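PDB 3V71: pumilio domain-containing protein 7 from Caenorhabditis elegans, which binds a consensus sequence in the 3'-untranslated regions of mRNAs and modulates their expression and stability, acting in oocyte formation and early embryonic divisions. Local coordinates for residues Phe34-Tyr39 and Asn72-Lys77; Leu65-Asn70 and Lys106-Val111; Gln21-Ala26 and Glu53-Ser58. All coordinates share one frame; numbering follows the deposited sequence.

Contact 1: Phe34-Tyr39 and Asn72-Lys77; sequences FLEANY and NFIVQK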
loop_
_atom_site.group_PDB
_atom_site.type_symbol
_atom_site.label_atom_id
_atom_site.label_comp_id
_atom_site.label_asym_id
_atom_site.label_seq_id
_atom_site.Cartn_x
_atom_site.Cartn_y
_atom_site.Cartn_z
ATOM N N PHE A 34 -18.880 -16.351 -26.076
ATOM C CA PHE A 34 -20.227 -16.817 -26.392
ATOM C C PHE A 34 -21.025 -16.951 -25.103
ATOM O O PHE A 34 -22.025 -16.264 -24.905
ATOM C CB PHE A 34 -20.173 -18.170 -27.115
ATOM C CG PHE A 34 -21.530 -18.747 -27.450
ATOM C CD1 PHE A 34 -22.677 -18.324 -26.793
ATOM C CD2 PHE A 34 -21.655 -19.718 -28.428
ATOM C CE1 PHE A 34 -23.917 -18.859 -27.101
ATOM C CE2 PHE A 34 -22.899 -20.254 -28.746
ATOM C CZ PHE A 34 -24.029 -19.820 -28.077
ATOM N N LEU A 35 -20.568 -17.844 -24.234
ATOM C CA LEU A 35 -21.249 -18.139 -22.987
ATOM C C LEU A 35 -21.668 -16.884 -22.220
ATOM O O LEU A 35 -22.813 -16.780 -21.784
ATOM C CB LEU A 35 -20.375 -19.045 -22.120
ATOM C CG LEU A 35 -20.159 -20.453 -22.675
ATOM C CD1 LEU A 35 -19.290 -21.290 -21.760
ATOM C CD2 LEU A 35 -21.490 -21.135 -22.878
ATOM N N GLU A 36 -20.747 -15.934 -22.071
ATOM C CA GLU A 36 -21.005 -14.703 -21.318
ATOM C C GLU A 36 -22.112 -13.848 -21.921
ATOM O O GLU A 36 -23.030 -13.402 -21.222
ATOM C CB GLU A 36 -19.742 -13.858 -21.252
ATOM C CG GLU A 36 -18.651 -14.423 -20.386
ATOM C CD GLU A 36 -17.353 -13.657 -20.549
ATOM O OE1 GLU A 36 -17.038 -13.282 -21.699
ATOM O OE2 GLU A 36 -16.658 -13.418 -19.534
ATOM N N ALA A 37 -21.992 -13.603 -23.222
ATOM C CA ALA A 37 -22.941 -12.778 -23.959
ATOM C C ALA A 37 -24.390 -13.169 -23.678
ATOM O O ALA A 37 -25.187 -12.355 -23.201
ATOM C CB ALA A 37 -22.651 -12.858 -25.457
ATOM N N ASN A 38 -24.720 -14.421 -23.970
ATOM C CA ASN A 38 -26.096 -14.888 -23.872
ATOM C C ASN A 38 -26.369 -15.750 -22.649
ATOM O O ASN A 38 -27.179 -16.674 -22.696
ATOM C CB ASN A 38 -26.490 -15.626 -25.147
ATOM C CG ASN A 38 -25.338 -16.401 -25.732
ATOM O OD1 ASN A 38 -24.499 -16.922 -24.999
ATOM N ND2 ASN A 38 -25.271 -16.463 -27.058
ATOM N N TYR A 39 -25.689 -15.450 -21.552
ATOM C CA TYR A 39 -26.084 -16.010 -20.273
ATOM C C TYR A 39 -27.289 -15.200 -19.806
ATOM O O TYR A 39 -27.190 -13.993 -19.581
ATOM C CB TYR A 39 -24.939 -15.951 -19.257
ATOM C CG TYR A 39 -25.271 -16.576 -17.919
ATOM C CD1 TYR A 39 -25.389 -17.953 -17.782
ATOM C CD2 TYR A 39 -25.461 -15.787 -16.791
ATOM C CE1 TYR A 39 -25.695 -18.527 -16.555
ATOM C CE2 TYR A 39 -25.764 -16.349 -15.564
ATOM C CZ TYR A 39 -25.881 -17.720 -15.448
ATOM O OH TYR A 39 -26.181 -18.277 -14.221
ATOM N N ASN A 72 -12.391 -18.754 -16.015
ATOM C CA ASN A 72 -12.725 -17.895 -14.885
ATOM C C ASN A 72 -13.731 -16.805 -15.243
ATOM O O ASN A 72 -14.531 -16.389 -14.407
ATOM C CB ASN A 72 -11.462 -17.293 -14.257
ATOM C CG ASN A 72 -10.878 -16.168 -15.082
ATOM O OD1 ASN A 72 -11.174 -14.996 -14.844
ATOM N ND2 ASN A 72 -10.048 -16.517 -16.059
ATOM N N PHE A 73 -13.700 -16.358 -16.492
ATOM C CA PHE A 73 -14.580 -15.278 -16.927
ATOM C C PHE A 73 -16.055 -15.654 -16.834
ATOM O O PHE A 73 -16.891 -14.817 -16.505
ATOM C CB PHE A 73 -14.221 -14.819 -18.342
ATOM C CG PHE A 73 -12.902 -14.092 -18.428
ATOM C CD1 PHE A 73 -12.773 -12.801 -17.934
ATOM C CD2 PHE A 73 -11.794 -14.701 -19.001
ATOM C CE1 PHE A 73 -11.566 -12.133 -18.009
ATOM C CE2 PHE A 73 -10.585 -14.040 -19.082
ATOM C CZ PHE A 73 -10.469 -12.752 -18.585
ATOM N N ILE A 74 -16.376 -16.912 -17.119
ATOM C CA ILE A 74 -17.756 -17.356 -17.043
ATOM C C ILE A 74 -18.162 -17.576 -15.593
ATOM O O ILE A 74 -19.310 -17.324 -15.217
ATOM C CB ILE A 74 -18.018 -18.629 -17.891
ATOM C CG1 ILE A 74 -19.517 -18.937 -17.950
ATOM C CG2 ILE A 74 -17.265 -19.822 -17.342
ATOM C CD1 ILE A 74 -20.360 -17.818 -18.536
ATOM N N VAL A 75 -17.226 -18.035 -14.770
ATOM C CA VAL A 75 -17.520 -18.184 -13.353
ATOM C C VAL A 75 -17.805 -16.809 -12.761
ATOM O O VAL A 75 -18.576 -16.666 -11.808
ATOM C CB VAL A 75 -16.362 -18.832 -12.595
ATOM C CG1 VAL A 75 -16.726 -19.008 -11.124
ATOM C CG2 VAL A 75 -16.003 -20.159 -13.223
ATOM N N GLN A 76 -17.173 -15.793 -13.341
ATOM C CA GLN A 76 -17.383 -14.422 -12.912
ATOM C C GLN A 76 -18.760 -13.949 -13.305
ATOM O O GLN A 76 -19.476 -13.364 -12.500
ATOM C CB GLN A 76 -16.328 -13.511 -13.516
ATOM C CG GLN A 76 -14.963 -13.680 -12.874
ATOM C CD GLN A 76 -14.015 -12.576 -13.270
ATOM O OE1 GLN A 76 -14.317 -11.400 -13.075
ATOM N NE2 GLN A 76 -12.870 -12.943 -13.851
ATOM N N LYS A 77 -19.127 -14.210 -14.551
ATOM C CA LYS A 77 -20.461 -13.891 -15.024
ATOM C C LYS A 77 -21.479 -14.530 -14.101
ATOM O O LYS A 77 -22.470 -13.907 -13.746
ATOM C CB LYS A 77 -20.659 -14.388 -16.452
ATOM C CG LYS A 77 -21.940 -13.907 -17.097
ATOM C CD LYS A 77 -21.915 -12.412 -17.346
ATOM C CE LYS A 77 -23.111 -11.985 -18.186
ATOM N NZ LYS A 77 -23.059 -10.536 -18.527
#
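The backbone carbonyl oxygen of Glu36, at the end of helix 29-37, is approached from two sides. Tyr39 N gives Glu36 O a weak hydrogen bond of 3.4 Å as the chain leaves the helix, and Lys77 brings its CE to 3.4 Å from the same oxygen, its NZ lying a loose 3.9 Å from Glu36 O. Lysine suits the place because it has methylenes for an apolar neighbour and a charge for the carbonyl end of a helix, which would probably favour it. CG of Lys77 runs past the Tyr39 ring, 4.0 Å from CD2, and the bend at chi2 (68°) then turns the chain toward the carbonyl. Helices 29-37 and 71-80 lie in predicted Pumilio repeats 1 and 2, stacked as in the alpha-helical solenoid of PUF proteins, and the contact lies about 14 Å from the bound RNA at its nearest atom. Glu36 extends its side chain over to Phe73, its OE2 lying 3.1 Å from Phe73 CB, with the carboxylate and ring planes 71° apart. On the buried side, Leu35 CB meets Ile74 CD1 at 3.8 Å; CG1 of Ile74 stands opposite the backbone N (chi1 -172°), which sends CD1 toward helix 29-37. Both side chains also touch Ala26 of helix 22-27. One turn apart in helix 71-80, Gln76 NE2 donates to Asn72 OD1 over 2.8 Å, in the carbonyl plane.

Contact 2: Leu65-Asn70 and Lys106-Val111; sequences LCHSRN and KFACRV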
loop_
_atom_site.group_PDB
_atom_site.type_symbol
_atom_site.label_atom_id
_atom_site.label_comp_id
_atom_site.label_asym_id
_atom_site.label_seq_id
_atom_site.Cartn_x
_atom_site.Cartn_y
_atom_site.Cartn_z
ATOM N N LEU A 65 -12.405 -24.680 -13.533
ATOM C CA LEU A 65 -12.888 -23.506 -14.257
ATOM C C LEU A 65 -12.336 -22.189 -13.704
ATOM O O LEU A 65 -12.041 -21.267 -14.464
ATOM C CB LEU A 65 -14.411 -23.452 -14.226
ATOM C CG LEU A 65 -15.166 -24.202 -15.312
ATOM C CD1 LEU A 65 -16.643 -24.190 -14.995
ATOM C CD2 LEU A 65 -14.905 -23.565 -16.662
ATOM N N CYS A 66 -12.225 -22.097 -12.381
ATOM C CA CYS A 66 -11.632 -20.931 -11.737
ATOM C C CYS A 66 -10.172 -20.768 -12.138
ATOM O O CYS A 66 -9.716 -19.662 -12.420
ATOM C CB CYS A 66 -11.718 -21.060 -10.217
ATOM S SG CYS A 66 -13.394 -21.111 -9.558
ATOM N N HIS A 67 -9.444 -21.880 -12.148
ATOM C CA HIS A 67 -8.037 -21.892 -12.533
ATOM C C HIS A 67 -7.830 -21.652 -14.029
ATOM O O HIS A 67 -6.704 -21.433 -14.475
ATOM C CB HIS A 67 -7.400 -23.231 -12.160
ATOM C CG HIS A 67 -7.321 -23.477 -10.687
ATOM N ND1 HIS A 67 -7.817 -22.592 -9.758
ATOM C CD2 HIS A 67 -6.806 -24.512 -9.986
ATOM C CE1 HIS A 67 -7.612 -23.070 -8.544
ATOM N NE2 HIS A 67 -6.996 -24.232 -8.655
ATOM N N SER A 68 -8.902 -21.702 -14.809
ATOM C CA SER A 68 -8.759 -21.583 -16.251
ATOM C C SER A 68 -8.432 -20.156 -16.671
ATOM O O SER A 68 -8.974 -19.198 -16.121
ATOM C CB SER A 68 -10.011 -22.086 -16.977
ATOM O OG SER A 68 -9.855 -21.977 -18.387
ATOM N N ARG A 69 -7.535 -20.030 -17.646
ATOM C CA ARG A 69 -7.224 -18.744 -18.251
ATOM C C ARG A 69 -8.496 -18.100 -18.783
ATOM O O ARG A 69 -8.694 -16.892 -18.662
ATOM C CB ARG A 69 -6.217 -18.927 -19.389
ATOM C CG ARG A 69 -5.061 -19.853 -19.030
ATOM C CD ARG A 69 -3.777 -19.538 -19.802
ATOM N NE ARG A 69 -2.602 -19.997 -19.055
ATOM C CZ ARG A 69 -1.881 -21.078 -19.354
ATOM N NH1 ARG A 69 -2.189 -21.827 -20.412
ATOM N NH2 ARG A 69 -0.841 -21.406 -18.593
ATOM N N ASN A 70 -9.363 -18.925 -19.366
ATOM C CA ASN A 70 -10.596 -18.449 -19.977
ATOM C C ASN A 70 -11.792 -18.770 -19.106
ATOM O O ASN A 70 -12.716 -17.963 -18.972
ATOM C CB ASN A 70 -10.784 -19.096 -21.341
ATOM C CG ASN A 70 -9.479 -19.558 -21.948
ATOM O OD1 ASN A 70 -8.899 -18.870 -22.785
ATOM N ND2 ASN A 70 -9.006 -20.732 -21.527
ATOM N N LYS A 106 -3.556 -17.199 -9.801
ATOM C CA LYS A 106 -3.740 -15.971 -10.577
ATOM C C LYS A 106 -5.184 -15.731 -11.045
ATOM O O LYS A 106 -5.697 -14.617 -10.947
ATOM C CB LYS A 106 -2.789 -15.929 -11.780
ATOM C CG LYS A 106 -2.909 -14.639 -12.599
ATOM C CD LYS A 106 -2.069 -14.650 -13.876
ATOM C CE LYS A 106 -2.219 -13.331 -14.646
ATOM N NZ LYS A 106 -1.463 -13.291 -15.940
ATOM N N PHE A 107 -5.839 -16.770 -11.560
ATOM C CA PHE A 107 -7.177 -16.610 -12.137
ATOM C C PHE A 107 -8.308 -16.910 -11.172
ATOM O O PHE A 107 -9.332 -16.241 -11.213
ATOM C CB PHE A 107 -7.346 -17.487 -13.367
ATOM C CG PHE A 107 -6.334 -17.238 -14.429
ATOM C CD1 PHE A 107 -6.447 -16.141 -15.262
ATOM C CD2 PHE A 107 -5.275 -18.112 -14.604
ATOM C CE1 PHE A 107 -5.517 -15.914 -16.249
ATOM C CE2 PHE A 107 -4.342 -17.894 -15.592
ATOM C CZ PHE A 107 -4.460 -16.792 -16.415
ATOM N N ALA A 108 -8.140 -17.923 -10.324
ATOM C CA ALA A 108 -9.166 -18.252 -9.341
ATOM C C ALA A 108 -9.343 -17.102 -8.351
ATOM O O ALA A 108 -10.400 -16.947 -7.744
ATOM C CB ALA A 108 -8.822 -19.534 -8.621
ATOM N N CYS A 109 -8.288 -16.299 -8.216
ATOM C CA CYS A 109 -8.252 -15.108 -7.360
ATOM C C CYS A 109 -9.347 -14.094 -7.703
ATOM O O CYS A 109 -10.059 -13.610 -6.826
ATOM C CB CYS A 109 -6.881 -14.434 -7.505
ATOM S SG CYS A 109 -6.418 -13.299 -6.167
ATOM N N ARG A 110 -9.461 -13.774 -8.990
ATOM C CA ARG A 110 -10.421 -12.795 -9.488
ATOM C C ARG A 110 -11.846 -13.191 -9.159
ATOM O O ARG A 110 -12.714 -12.337 -8.990
ATOM C CB ARG A 110 -10.281 -12.652 -10.998
ATOM C CG ARG A 110 -8.852 -12.502 -11.462
ATOM C CD ARG A 110 -8.760 -12.696 -12.950
ATOM N NE ARG A 110 -7.423 -12.434 -13.464
ATOM C CZ ARG A 110 -7.082 -12.561 -14.744
ATOM N NH1 ARG A 110 -7.991 -12.951 -15.636
ATOM N NH2 ARG A 110 -5.835 -12.299 -15.128
ATOM N N VAL A 111 -12.091 -14.492 -9.085
ATOM C CA VAL A 111 -13.412 -14.977 -8.737
ATOM C C VAL A 111 -13.679 -14.722 -7.255
ATOM O O VAL A 111 -14.756 -14.258 -6.867
ATOM C CB VAL A 111 -13.555 -16.478 -9.039
ATOM C CG1 VAL A 111 -14.939 -16.975 -8.617
ATOM C CG2 VAL A 111 -13.296 -16.754 -10.518
#
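Phe107 lays its ring against the backbone of the turn that leads from helix 59-66 to helix 71-80. Its CG stands opposite the carbonyl carbon (chi1 -57°), which directs the ring to the turn 68-70. Arg69 CA stands 3.8 Å from the ring centroid and almost on its normal, 9° off, a CH-pi contact over the face. The opposite face carries CD of Lys106, toward the rim. Arg69 adds its methylenes, CG lying 4.0 Å from Phe107 CE2; the guanidinium beyond is turned 75° from the ring and approaches it obliquely. The turn under the ring is held by Ser68, whose OG accepts from Asn70 N (3.2 Å) and from Gly71 N.

Deeper in, Cys66 and Ala108 bring the two backbones together, their CA atoms 4.4 Å apart. Small residues suit such closeness: CB meets CB at 3.6 Å, and Cys66 SG lies farther along, near Val111 CG2. Ala108 CB also comes to the edge of the His67 ring, in its plane and 3.4 Å from ND1. Cys66 O lies 3.1 Å from Ala108 N, but the angle is too poor for a hydrogen bond; Asp105 instead accepts from Phe107 N, and weakly from Ala108 N, through OD2. The contact joins predicted Pumilio repeats 2 and 3, neighbouring units of the PUF solenoid. With Ser68 OG and the backbone N of Phe107 bonded on their own sides, the two segments meet through van der Waals and CH-pi contact, without hydrogen bonds between them.

Contact 3: Gln21-Ala26 and Glu53-Ser58; sequences QLIDFA and EKFTES
The Phe55 ring takes Leu22 over one face and Ile23 at its edge. CD2 of Leu22 stands 4.2 Å from the ring centroid, 21° off the normal and displaced toward the rim, a CH-pi contact in which the two side chains cross at about a right angle. Leu22 CG is nearer the ring margin, 3.8 Å from Phe55 CZ. Ile23 CD1 comes in close to the ring plane, 3.7 Å from Phe55 CE1, and Ala26 CB approaches CZ obliquely at 4.3 Å. On the side of the ring plane away from Leu22 CD2 lies Leu65 of helix 59-66, and Ile74 and Leu78 of helix 71-80 also touch the Phe55 side chain.

A flat, wholly apolar ring suits this place, where helices meet at the N-terminal end of the PUF solenoid: helix 22-27 of predicted Pumilio repeat 1 packs on the end of helix 46-56, which runs up to repeat 2. The site is about 23 Å from the bound RNA and is plain helix packing. An alanine in place of Phe55 would probably leave Leu22 CD2 without its ring face and Ile23 CD1 without its edge partner, opening a gap between helices 22-27 and 46-56.

Leu22 also meets Lys54, whose CG lies 3.8 Å from Leu22 CD2. Lysine works at this border because its methylenes pack on the leucine while its end remains polar: the bend at chi4 (62°) carries NZ to the side of Ile23, while Glu57 OE2 of its own segment makes a long salt bridge of 3.8 Å with Lys54 NZ.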
loop_
_atom_site.group_PDB
_atom_site.type_symbol
_atom_site.label_atom_id
_atom_site.label_comp_id
_atom_site.label_asym_id
_atom_site.label_seq_id
_atom_site.Cartn_x
_atom_site.Cartn_y
_atom_site.Cartn_z
ATOM N N GLN A 21 -21.491 -29.888 -24.656
ATOM C CA GLN A 21 -20.409 -29.020 -25.104
ATOM C C GLN A 21 -20.179 -27.806 -24.207
ATOM O O GLN A 21 -19.501 -26.863 -24.601
ATOM C CB GLN A 21 -20.677 -28.549 -26.541
ATOM C CG GLN A 21 -20.360 -29.581 -27.609
ATOM C CD GLN A 21 -18.951 -30.135 -27.471
ATOM O OE1 GLN A 21 -18.758 -31.257 -26.986
ATOM N NE2 GLN A 21 -17.957 -29.347 -27.887
ATOM N N LEU A 22 -20.730 -27.832 -23.001
ATOM C CA LEU A 22 -20.709 -26.654 -22.142
ATOM C C LEU A 22 -19.335 -26.363 -21.530
ATOM O O LEU A 22 -18.918 -25.209 -21.426
ATOM C CB LEU A 22 -21.748 -26.796 -21.040
ATOM C CG LEU A 22 -22.218 -25.458 -20.483
ATOM C CD1 LEU A 22 -22.895 -24.661 -21.590
ATOM C CD2 LEU A 22 -23.150 -25.661 -19.294
ATOM N N ILE A 23 -18.635 -27.409 -21.116
ATOM C CA ILE A 23 -17.341 -27.219 -20.499
ATOM C C ILE A 23 -16.304 -26.929 -21.564
ATOM O O ILE A 23 -15.347 -26.197 -21.326
ATOM C CB ILE A 23 -16.924 -28.441 -19.683
ATOM C CG1 ILE A 23 -17.882 -28.635 -18.515
ATOM C CG2 ILE A 23 -15.544 -28.248 -19.126
ATOM C CD1 ILE A 23 -17.912 -27.457 -17.564
ATOM N N ASP A 24 -16.503 -27.504 -22.746
ATOM C CA ASP A 24 -15.614 -27.268 -23.880
ATOM C C ASP A 24 -15.616 -25.793 -24.267
ATOM O O ASP A 24 -14.572 -25.198 -24.489
ATOM C CB ASP A 24 -16.047 -28.117 -25.079
ATOM C CG ASP A 24 -16.140 -29.600 -24.748
ATOM O OD1 ASP A 24 -16.378 -29.940 -23.564
ATOM O OD2 ASP A 24 -15.985 -30.424 -25.682
ATOM N N PHE A 25 -16.802 -25.207 -24.348
ATOM C CA PHE A 25 -16.939 -23.788 -24.649
ATOM C C PHE A 25 -16.235 -22.898 -23.636
ATOM O O PHE A 25 -15.534 -21.962 -24.020
ATOM C CB PHE A 25 -18.414 -23.397 -24.734
ATOM C CG PHE A 25 -18.963 -23.448 -26.120
ATOM C CD1 PHE A 25 -18.760 -24.568 -26.914
ATOM C CD2 PHE A 25 -19.675 -22.380 -26.636
ATOM C CE1 PHE A 25 -19.258 -24.626 -28.203
ATOM C CE2 PHE A 25 -20.177 -22.430 -27.922
ATOM C CZ PHE A 25 -19.967 -23.554 -28.708
ATOM N N ALA A 26 -16.435 -23.191 -22.350
ATOM C CA ALA A 26 -15.896 -22.371 -21.263
ATOM C C ALA A 26 -14.370 -22.393 -21.184
ATOM O O ALA A 26 -13.767 -21.550 -20.527
ATOM C CB ALA A 26 -16.494 -22.791 -19.935
ATOM N N GLU A 53 -26.224 -25.140 -12.784
ATOM C CA GLU A 53 -26.098 -26.410 -12.093
ATOM C C GLU A 53 -25.050 -27.307 -12.737
ATOM O O GLU A 53 -24.344 -28.039 -12.045
ATOM C CB GLU A 53 -27.455 -27.097 -12.011
ATOM C CG GLU A 53 -28.445 -26.277 -11.187
ATOM C CD GLU A 53 -29.680 -27.052 -10.771
ATOM O OE1 GLU A 53 -30.047 -28.023 -11.473
ATOM O OE2 GLU A 53 -30.278 -26.683 -9.733
ATOM N N LYS A 54 -24.932 -27.225 -14.059
ATOM C CA LYS A 54 -23.946 -28.008 -14.789
ATOM C C LYS A 54 -22.526 -27.580 -14.432
ATOM O O LYS A 54 -21.605 -28.403 -14.402
ATOM C CB LYS A 54 -24.164 -27.873 -16.290
ATOM C CG LYS A 54 -23.315 -28.824 -17.113
ATOM C CD LYS A 54 -23.644 -30.289 -16.805
ATOM C CE LYS A 54 -22.690 -31.252 -17.529
ATOM N NZ LYS A 54 -21.255 -31.093 -17.122
ATOM N N PHE A 55 -22.358 -26.288 -14.160
ATOM C CA PHE A 55 -21.052 -25.741 -13.799
ATOM C C PHE A 55 -20.704 -26.037 -12.353
ATOM O O PHE A 55 -19.564 -26.354 -12.032
ATOM C CB PHE A 55 -21.018 -24.230 -14.031
ATOM C CG PHE A 55 -20.778 -23.837 -15.461
ATOM C CD1 PHE A 55 -19.969 -24.614 -16.286
ATOM C CD2 PHE A 55 -21.357 -22.694 -15.984
ATOM C CE1 PHE A 55 -19.744 -24.257 -17.609
ATOM C CE2 PHE A 55 -21.137 -22.331 -17.307
ATOM C CZ PHE A 55 -20.332 -23.114 -18.122
ATOM N N THR A 56 -21.708 -25.952 -11.488
ATOM C CA THR A 56 -21.496 -25.997 -10.049
ATOM C C THR A 56 -21.750 -27.369 -9.422
ATOM O O THR A 56 -21.551 -27.547 -8.220
ATOM C CB THR A 56 -22.394 -24.971 -9.358
ATOM O OG1 THR A 56 -23.762 -25.377 -9.489
ATOM C CG2 THR A 56 -22.216 -23.609 -10.006
ATOM N N GLU A 57 -22.192 -28.332 -10.226
ATOM C CA GLU A 57 -22.502 -29.656 -9.698
ATOM C C GLU A 57 -21.248 -30.371 -9.194
ATOM O O GLU A 57 -21.301 -31.087 -8.196
ATOM C CB GLU A 57 -23.222 -30.511 -10.743
ATOM C CG GLU A 57 -22.350 -30.941 -11.915
ATOM C CD GLU A 57 -23.126 -31.693 -12.998
ATOM O OE1 GLU A 57 -24.376 -31.575 -13.038
ATOM O OE2 GLU A 57 -22.481 -32.401 -13.811
ATOM N N SER A 58 -20.123 -30.161 -9.873
ATOM C CA SER A 58 -18.880 -30.850 -9.537
ATOM C C SER A 58 -17.810 -29.916 -8.981
ATOM O O SER A 58 -17.446 -28.919 -9.599
ATOM C CB SER A 58 -18.335 -31.589 -10.763
ATOM O OG SER A 58 -17.019 -32.068 -10.539
#

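In the fold
From the N terminus, contact 3 opens first, at 21-26, and closes when the chain returns at 53-58. Before that, 34-39 opens contact 1, which closes only at 72-77, so the two loops cross. Contact 2 starts at 65-70, after contact 3 has closed but still inside the loop of contact 1, and ends at 106-111; it therefore crosses contact 1 and follows contact 3 in series. The three share one apolar layer: Ile74 of contact 1 packs on Phe55 of contact 3, Leu65 touches both Phe55 and Ala26, and Val75 meets Val111. Together they link predicted Pumilio repeats 1, 2 and 3 at the N-terminal end of the solenoid.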